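Local coordinates for protein putative oxidoreductase (Mycobacterium avium, PDB 3QHA) that probably acts as an NAD(P)-dependent oxidoreductase of the 3-hydroxyisobutyrate dehydrogenase family, oxidising or reducing a hydroxyl or carbonyl group of a still unidentified substrate, at residues P130-A135 and L182-L187; A195-K200 and L273-L278; E203-D208 and E267-D272. One frame throughout, in Å; residues are numbered along the deposited sequence.

How the contacts relate
All three contacts use the long helix 176-204, meeting it in turn along its length. Contact 1, near the centre of the chain and partly buried, joins the end of a Rossmann-domain strand to this helix by a weak bond and a water bridge. Contact 2, centred about 22 Å from the centre of contact 1, is buried in the helical domain, where a carboxylate grips the start of helix 274-286. Contact 3 lies at the surface, its centre about 11 Å from that of contact 2; it has no hydrogen bond and rests mainly on methyl packing. Contacts 2 and 3 touch. Polar chemistry thus gives way to methyls toward the helix's far end, and the second subunit touches all three.

Contact 1: residues P130-A135 and L182-L187; sequences PVSGGA and LARNML
S132 and R184 provide the direct polar link between the end of strand 125-132 and helix 176-204. R184 NE donates to S132 OG over 3.4 Å, with an N-H...O angle of 144°, so the bond is long, bent and weak. The hydroxyl sits at the edge of the guanidinium, near its plane. It is carried toward the helix by a serine torsion that sets OG opposite the backbone N (chi1 -180°), while the arginine chain bends at chi2 and brings NE to meet it. The backbones stay well apart, 9.0 Å between S132 CA and R184 CA, a gap that the long arginine suits.

A water-mediated link runs beside this bond. One water lies 2.7 Å from S132 OG and donates to N185 OD1 at 2.8 Å. The small hydroxyl of S132 therefore serves two partners, and the N185 amide divides its work, with ND2 bonded to D258 of the second subunit.

R184 also reaches into the second subunit, where NH2 makes a salt bridge with D220 and a hydrogen bond with T219. T219 of the second subunit is its strongest polar partner, and with D220 probably does most to position the guanidinium.

Backbone features shape the strand end. S132 still pairs with A144 of the neighbouring strand, but a cis peptide joins it to G133. G134 then takes a positive phi, a conformation suited to glycine, at the N-cap of helix 135-140.

The PVSGG sequence and N185 of helix 176-204 resemble the glycine-rich segment and the helix asparagine known from the beta-hydroxyacid dehydrogenases, consistent with a place beside the interdomain active-site cleft of that family.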
loop_
_atom_site.group_PDB
_atom_site.type_symbol
_atom_site.label_atom_id
_atom_site.label_comp_id
_atom_site.label_asym_id
_atom_site.label_seq_id
_atom_site.Cartn_x
_atom_site.Cartn_y
_atom_site.Cartn_z
ATOM N N PRO B 130 19.893 -3.653 -4.364
ATOM C CA PRO B 130 18.707 -4.382 -3.927
ATOM C C PRO B 130 17.501 -4.084 -4.811
ATOM O O PRO B 130 17.415 -3.006 -5.407
ATOM C CB PRO B 130 18.476 -3.869 -2.498
ATOM C CG PRO B 130 19.251 -2.591 -2.408
ATOM C CD PRO B 130 20.443 -2.825 -3.277
ATOM N N VAL B 131 16.587 -5.047 -4.887
ATOM C CA VAL B 131 15.422 -4.953 -5.754
ATOM C C VAL B 131 14.109 -5.084 -4.978
ATOM O O VAL B 131 14.096 -5.463 -3.801
ATOM C CB VAL B 131 15.473 -6.021 -6.865
ATOM C CG1 VAL B 131 16.748 -5.870 -7.685
ATOM C CG2 VAL B 131 15.368 -7.425 -6.271
ATOM N N SER B 132 13.019 -4.766 -5.677
ATOM C CA SER B 132 11.659 -4.681 -5.135
ATOM C C SER B 132 10.749 -4.470 -6.360
ATOM O O SER B 132 11.192 -3.834 -7.311
ATOM C CB SER B 132 11.562 -3.471 -4.191
ATOM O OG SER B 132 10.273 -3.324 -3.612
ATOM N N GLY B 133 9.529 -5.010 -6.427
ATOM C CA GLY B 133 9.023 -6.088 -5.597
ATOM C C GLY B 133 8.345 -7.156 -6.447
ATOM O O GLY B 133 7.397 -6.880 -7.193
ATOM N N GLY B 134 8.862 -8.377 -6.352
ATOM C CA GLY B 134 8.135 -9.562 -6.780
ATOM C C GLY B 134 8.796 -10.365 -7.878
ATOM O O GLY B 134 9.455 -9.816 -8.765
ATOM N N ALA B 135 8.592 -11.678 -7.802
ATOM C CA ALA B 135 9.089 -12.621 -8.789
ATOM C C ALA B 135 8.445 -12.402 -10.158
ATOM O O ALA B 135 9.101 -12.574 -11.184
ATOM C CB ALA B 135 8.837 -14.051 -8.312
ATOM N N LEU B 182 16.457 -0.495 3.073
ATOM C CA LEU B 182 16.077 -0.626 4.481
ATOM C C LEU B 182 14.900 0.282 4.828
ATOM O O LEU B 182 13.983 -0.132 5.538
ATOM C CB LEU B 182 17.265 -0.339 5.405
ATOM C CG LEU B 182 18.382 -1.389 5.382
ATOM C CD1 LEU B 182 19.481 -1.031 6.370
ATOM C CD2 LEU B 182 17.840 -2.782 5.676
ATOM N N ALA B 183 14.920 1.512 4.320
ATOM C CA ALA B 183 13.806 2.432 4.530
ATOM C C ALA B 183 12.549 1.898 3.850
ATOM O O ALA B 183 11.463 1.912 4.438
ATOM C CB ALA B 183 14.147 3.816 4.005
ATOM N N ARG B 184 12.704 1.409 2.622
ATOM C CA ARG B 184 11.568 0.913 1.852
ATOM C C ARG B 184 10.921 -0.299 2.523
ATOM O O ARG B 184 9.700 -0.362 2.652
ATOM C CB ARG B 184 11.995 0.568 0.422
ATOM C CG ARG B 184 10.840 0.324 -0.531
ATOM C CD ARG B 184 10.313 -1.105 -0.471
ATOM N NE ARG B 184 9.076 -1.239 -1.235
ATOM C CZ ARG B 184 7.857 -0.926 -0.796
ATOM N NH1 ARG B 184 7.659 -0.455 0.435
ATOM N NH2 ARG B 184 6.819 -1.089 -1.604
ATOM N N ASN B 185 11.739 -1.260 2.942
ATOM C CA ASN B 185 11.219 -2.483 3.552
ATOM C C ASN B 185 10.769 -2.305 4.999
ATOM O O ASN B 185 9.932 -3.067 5.483
ATOM C CB ASN B 185 12.224 -3.632 3.417
ATOM C CG ASN B 185 12.179 -4.279 2.042
ATOM O OD1 ASN B 185 11.902 -3.615 1.043
ATOM N ND2 ASN B 185 12.432 -5.580 1.989
ATOM N N MET B 186 11.306 -1.303 5.690
ATOM C CA MET B 186 10.756 -0.921 6.990
ATOM C C MET B 186 9.272 -0.597 6.832
ATOM O O MET B 186 8.445 -1.051 7.629
ATOM C CB MET B 186 11.490 0.282 7.580
ATOM C CG MET B 186 11.112 0.557 9.020
ATOM S SD MET B 186 12.072 1.884 9.755
ATOM C CE MET B 186 11.404 3.300 8.884
ATOM N N LEU B 187 8.945 0.176 5.796
ATOM C CA LEU B 187 7.553 0.505 5.480
ATOM C C LEU B 187 6.739 -0.726 5.106
ATOM O O LEU B 187 5.585 -0.847 5.525
ATOM C CB LEU B 187 7.469 1.529 4.344
ATOM C CG LEU B 187 6.059 1.909 3.864
ATOM C CD1 LEU B 187 5.264 2.580 4.979
ATOM C CD2 LEU B 187 6.150 2.824 2.652
HETATM O O HOH W 1 10.601 -4.542 -1.269
#

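Contact 2: residues A195-K200 and L273-L278; sequences ACEAMK and LPLARL
E197 and L273 bring their CA atoms within 6.6 Å where helix 195-200 passes the start of helix 274-278, the two short axes lying 10.1 Å apart at closest approach and running at 114° to each other. The side chain of E197 bridges this gap. With CG swung beside its carbonyl carbon (chi1 -180°) and the chain beyond extended, E197 delivers its carboxylate to the first turn of the other helix.

There the two oxygens act as a fork. OE1 accepts from L275 N at 3.1 Å, and OE2 accepts from A276 N at 2.9 Å with an N-H...O angle of 146°. Each oxygen accepts through its syn lone pair, on the side of its partner oxygen, the bidentate way, and the pair of bonds should restrain rotation. The partial positive end of the helix would be expected to stabilise the negative charge.

L273 occupies the N-cap position but has no polar side-chain atom with which to cap. Instead its CD2 packs 3.5 Å from E197 CG, and L201 adds to its apolar surroundings. P274 has no N-H to offer and fits the first helical position, where its CD lies 3.3 Å from E197 OE1. L275 lays its CB beside the same oxygen and packs its apolar side chain on A193. The small CB of A276 lets OE2 come close, while M186 of the second subunit packs on this alanine.

The carboxylate of a glutamate on one helix thus accepts two N-H groups in the first turn of another, a polar tie within the all-helical C-terminal domain found in the 6-phosphogluconate dehydrogenase-like fold.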
loop_
_atom_site.group_PDB
_atom_site.type_symbol
_atom_site.label_atom_id
_atom_site.label_comp_id
_atom_site.label_asym_id
_atom_site.label_seq_id
_atom_site.Cartn_x
_atom_site.Cartn_y
_atom_site.Cartn_z
ATOM N N ALA B 195 -1.562 -4.162 8.957
ATOM C CA ALA B 195 -2.620 -4.916 8.287
ATOM C C ALA B 195 -3.168 -6.004 9.213
ATOM O O ALA B 195 -4.382 -6.169 9.339
ATOM C CB ALA B 195 -2.110 -5.522 6.992
ATOM N N CYS B 196 -2.265 -6.725 9.871
ATOM C CA CYS B 196 -2.651 -7.784 10.802
ATOM C C CYS B 196 -3.449 -7.244 11.988
ATOM O O CYS B 196 -4.410 -7.873 12.432
ATOM C CB CYS B 196 -1.414 -8.530 11.302
ATOM S SG CYS B 196 -0.570 -9.477 10.018
ATOM N N GLU B 197 -3.045 -6.083 12.497
ATOM C CA GLU B 197 -3.792 -5.409 13.554
ATOM C C GLU B 197 -5.203 -5.042 13.077
ATOM O O GLU B 197 -6.178 -5.205 13.819
ATOM C CB GLU B 197 -3.031 -4.167 14.032
ATOM C CG GLU B 197 -3.719 -3.392 15.138
ATOM C CD GLU B 197 -2.833 -2.320 15.748
ATOM O OE1 GLU B 197 -1.860 -2.667 16.453
ATOM O OE2 GLU B 197 -3.116 -1.127 15.532
ATOM N N ALA B 198 -5.305 -4.556 11.839
ATOM C CA ALA B 198 -6.603 -4.259 11.226
ATOM C C ALA B 198 -7.465 -5.511 11.101
ATOM O O ALA B 198 -8.671 -5.464 11.359
ATOM C CB ALA B 198 -6.417 -3.613 9.860
ATOM N N MET B 199 -6.842 -6.622 10.701
ATOM C CA MET B 199 -7.531 -7.910 10.600
ATOM C C MET B 199 -8.039 -8.387 11.962
ATOM O O MET B 199 -9.106 -8.992 12.047
ATOM C CB MET B 199 -6.609 -8.980 10.006
ATOM C CG MET B 199 -6.238 -8.751 8.552
ATOM S SD MET B 199 -4.750 -9.647 8.069
ATOM C CE MET B 199 -5.355 -11.333 8.033
ATOM N N LYS B 200 -7.271 -8.120 13.015
ATOM C CA LYS B 200 -7.669 -8.500 14.369
ATOM C C LYS B 200 -8.908 -7.715 14.794
ATOM O O LYS B 200 -9.831 -8.273 15.386
ATOM C CB LYS B 200 -6.523 -8.267 15.357
ATOM N N LEU B 273 -4.913 -2.070 20.146
ATOM C CA LEU B 273 -4.498 -1.521 18.851
ATOM C C LEU B 273 -3.290 -0.590 19.011
ATOM O O LEU B 273 -3.385 0.611 18.739
ATOM C CB LEU B 273 -5.665 -0.762 18.212
ATOM C CG LEU B 273 -6.944 -1.557 17.951
ATOM C CD1 LEU B 273 -8.066 -0.625 17.503
ATOM C CD2 LEU B 273 -6.698 -2.651 16.919
ATOM N N PRO B 274 -2.141 -1.144 19.443
ATOM C CA PRO B 274 -0.988 -0.309 19.781
ATOM C C PRO B 274 -0.341 0.435 18.604
ATOM O O PRO B 274 0.094 1.574 18.783
ATOM C CB PRO B 274 -0.006 -1.304 20.416
ATOM C CG PRO B 274 -0.394 -2.630 19.862
ATOM C CD PRO B 274 -1.879 -2.570 19.706
ATOM N N LEU B 275 -0.267 -0.184 17.426
ATOM C CA LEU B 275 0.257 0.517 16.242
ATOM C C LEU B 275 -0.632 1.711 15.893
ATOM O O LEU B 275 -0.134 2.793 15.581
ATOM C CB LEU B 275 0.376 -0.415 15.030
ATOM C CG LEU B 275 1.578 -1.362 14.980
ATOM C CD1 LEU B 275 1.379 -2.413 13.888
ATOM C CD2 LEU B 275 2.869 -0.591 14.750
ATOM N N ALA B 276 -1.947 1.509 15.964
ATOM C CA ALA B 276 -2.917 2.571 15.695
ATOM C C ALA B 276 -2.833 3.719 16.706
ATOM O O ALA B 276 -2.959 4.885 16.328
ATOM C CB ALA B 276 -4.330 2.001 15.659
ATOM N N ARG B 277 -2.623 3.392 17.981
ATOM C CA ARG B 277 -2.469 4.413 19.022
ATOM C C ARG B 277 -1.266 5.302 18.722
ATOM O O ARG B 277 -1.360 6.525 18.770
ATOM C CB ARG B 277 -2.305 3.768 20.401
ATOM N N LEU B 278 -0.143 4.669 18.400
ATOM C CA LEU B 278 1.088 5.378 18.062
ATOM C C LEU B 278 0.916 6.211 16.787
ATOM O O LEU B 278 1.397 7.343 16.712
ATOM C CB LEU B 278 2.235 4.375 17.899
ATOM C CG LEU B 278 3.673 4.871 18.039
ATOM C CD1 LEU B 278 3.880 5.636 19.345
ATOM C CD2 LEU B 278 4.629 3.685 17.950
#

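Contact 3: residues E203-D208 and E267-D272; sequences EAAGLD and EAVSVD
V269 lies over one face of the flat A204-A205 peptide group, the flat group that matters here, since no ring, amide side chain or carboxylate takes part. V269 CB is 3.9 Å from A204 O and CG1 is 4.0 Å from the same oxygen; both carbons come from above the plane and not at its edge. Beyond one end of the peptide, CG1 also reaches A205 CA at 4.2 Å.

The rest is contact between methyl groups. A204 CB points across the gap and is met by a methyl from each valine: V269 CG2 at 3.6 Å and V271 CG2 at 3.3 Å. The latter is shorter than usual, so it points to local crowding or to coordinate error, and little should rest on it. The chi1 of V269 (-56°) puts CG1 beside the backbone N, on the A205 side, and leaves CG2 between the backbone N and the carbonyl carbon, facing A204 CB. Alanine is apt on the helix side because its small CB allows A204 CA and V269 CA to approach to 5.9 Å; V269 uses both of its branched methyls, V271 only CG2.

Both segments are helix ends. Helix 176-204 closes in a Schellman motif, with G206 at the positive phi that glycine adopts easily, and D208 then caps A211 N at the start of the next helix. Helix 245-268 ends just before V269. The second subunit adjoins the first of these ends, where E203 OE1 accepts a hydrogen bond from M235 N of the second subunit.

With no hydrogen bond or salt bridge between the segments, the contact rests on dispersion and on the burial of 138 Å² of largely apolar surface. Such packing is governed by shape, imposes little direction, and joins the two helix termini at the domain surface.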
loop_
_atom_site.group_PDB
_atom_site.type_symbol
_atom_site.label_atom_id
_atom_site.label_comp_id
_atom_site.label_asym_id
_atom_site.label_seq_id
_atom_site.Cartn_x
_atom_site.Cartn_y
_atom_site.Cartn_z
ATOM N N GLU B 203 -12.127 -8.845 12.762
ATOM C CA GLU B 203 -12.633 -10.131 13.234
ATOM C C GLU B 203 -13.356 -10.013 14.580
ATOM O O GLU B 203 -14.417 -10.605 14.763
ATOM C CB GLU B 203 -11.494 -11.151 13.326
ATOM C CG GLU B 203 -11.875 -12.457 14.009
ATOM C CD GLU B 203 -10.773 -13.490 13.931
ATOM O OE1 GLU B 203 -10.572 -14.067 12.845
ATOM O OE2 GLU B 203 -10.109 -13.729 14.959
ATOM N N ALA B 204 -12.789 -9.249 15.511
ATOM C CA ALA B 204 -13.435 -9.023 16.805
ATOM C C ALA B 204 -14.775 -8.310 16.625
ATOM O O ALA B 204 -15.708 -8.529 17.397
ATOM C CB ALA B 204 -12.526 -8.223 17.726
ATOM N N ALA B 205 -14.858 -7.468 15.595
ATOM C CA ALA B 205 -16.093 -6.770 15.235
ATOM C C ALA B 205 -17.063 -7.616 14.391
ATOM O O ALA B 205 -18.109 -7.118 13.972
ATOM C CB ALA B 205 -15.757 -5.475 14.497
ATOM N N GLY B 206 -16.713 -8.875 14.131
ATOM C CA GLY B 206 -17.591 -9.801 13.408
ATOM C C GLY B 206 -17.626 -9.620 11.898
ATOM O O GLY B 206 -18.603 -9.997 11.248
ATOM N N LEU B 207 -16.559 -9.061 11.336
ATOM C CA LEU B 207 -16.507 -8.773 9.906
ATOM C C LEU B 207 -15.780 -9.870 9.134
ATOM O O LEU B 207 -15.010 -10.644 9.702
ATOM C CB LEU B 207 -15.829 -7.421 9.662
ATOM C CG LEU B 207 -16.491 -6.227 10.358
ATOM C CD1 LEU B 207 -15.600 -5.001 10.278
ATOM C CD2 LEU B 207 -17.861 -5.940 9.760
ATOM N N ASP B 208 -16.039 -9.915 7.830
ATOM C CA ASP B 208 -15.452 -10.906 6.932
ATOM C C ASP B 208 -14.078 -10.427 6.456
ATOM O O ASP B 208 -13.972 -9.388 5.799
ATOM C CB ASP B 208 -16.400 -11.130 5.746
ATOM C CG ASP B 208 -15.875 -12.140 4.747
ATOM O OD1 ASP B 208 -15.205 -11.730 3.781
ATOM O OD2 ASP B 208 -16.159 -13.344 4.909
ATOM N N GLU B 267 -11.724 -0.518 21.761
ATOM C CA GLU B 267 -12.095 -0.573 23.171
ATOM C C GLU B 267 -13.413 -1.330 23.342
ATOM O O GLU B 267 -13.579 -2.092 24.298
ATOM C CB GLU B 267 -12.217 0.840 23.751
ATOM N N ALA B 268 -14.335 -1.123 22.405
ATOM C CA ALA B 268 -15.658 -1.752 22.451
ATOM C C ALA B 268 -15.620 -3.263 22.216
ATOM O O ALA B 268 -16.404 -3.995 22.817
ATOM C CB ALA B 268 -16.594 -1.090 21.444
ATOM N N VAL B 269 -14.726 -3.730 21.345
ATOM C CA VAL B 269 -14.625 -5.168 21.061
ATOM C C VAL B 269 -13.395 -5.823 21.707
ATOM O O VAL B 269 -12.989 -6.915 21.308
ATOM C CB VAL B 269 -14.654 -5.451 19.543
ATOM C CG1 VAL B 269 -15.906 -4.845 18.924
ATOM C CG2 VAL B 269 -13.398 -4.921 18.862
ATOM N N SER B 270 -12.823 -5.156 22.709
ATOM C CA SER B 270 -11.737 -5.712 23.525
ATOM C C SER B 270 -10.542 -6.174 22.691
ATOM O O SER B 270 -10.099 -7.319 22.788
ATOM C CB SER B 270 -12.259 -6.842 24.422
ATOM O OG SER B 270 -13.168 -6.335 25.386
ATOM N N VAL B 271 -10.035 -5.264 21.866
ATOM C CA VAL B 271 -8.826 -5.502 21.086
ATOM C C VAL B 271 -7.836 -4.366 21.338
ATOM O O VAL B 271 -8.210 -3.190 21.341
ATOM C CB VAL B 271 -9.135 -5.609 19.581
ATOM C CG1 VAL B 271 -7.852 -5.668 18.767
ATOM C CG2 VAL B 271 -9.989 -6.835 19.309
ATOM N N ASP B 272 -6.581 -4.741 21.563
ATOM C CA ASP B 272 -5.482 -3.807 21.765
ATOM C C ASP B 272 -4.964 -3.379 20.389
ATOM O O ASP B 272 -4.618 -4.227 19.563
ATOM C CB ASP B 272 -4.381 -4.510 22.571
ATOM C CG ASP B 272 -3.285 -3.566 23.050
ATOM O OD1 ASP B 272 -3.602 -2.451 23.520
ATOM O OD2 ASP B 272 -2.096 -3.957 22.979
#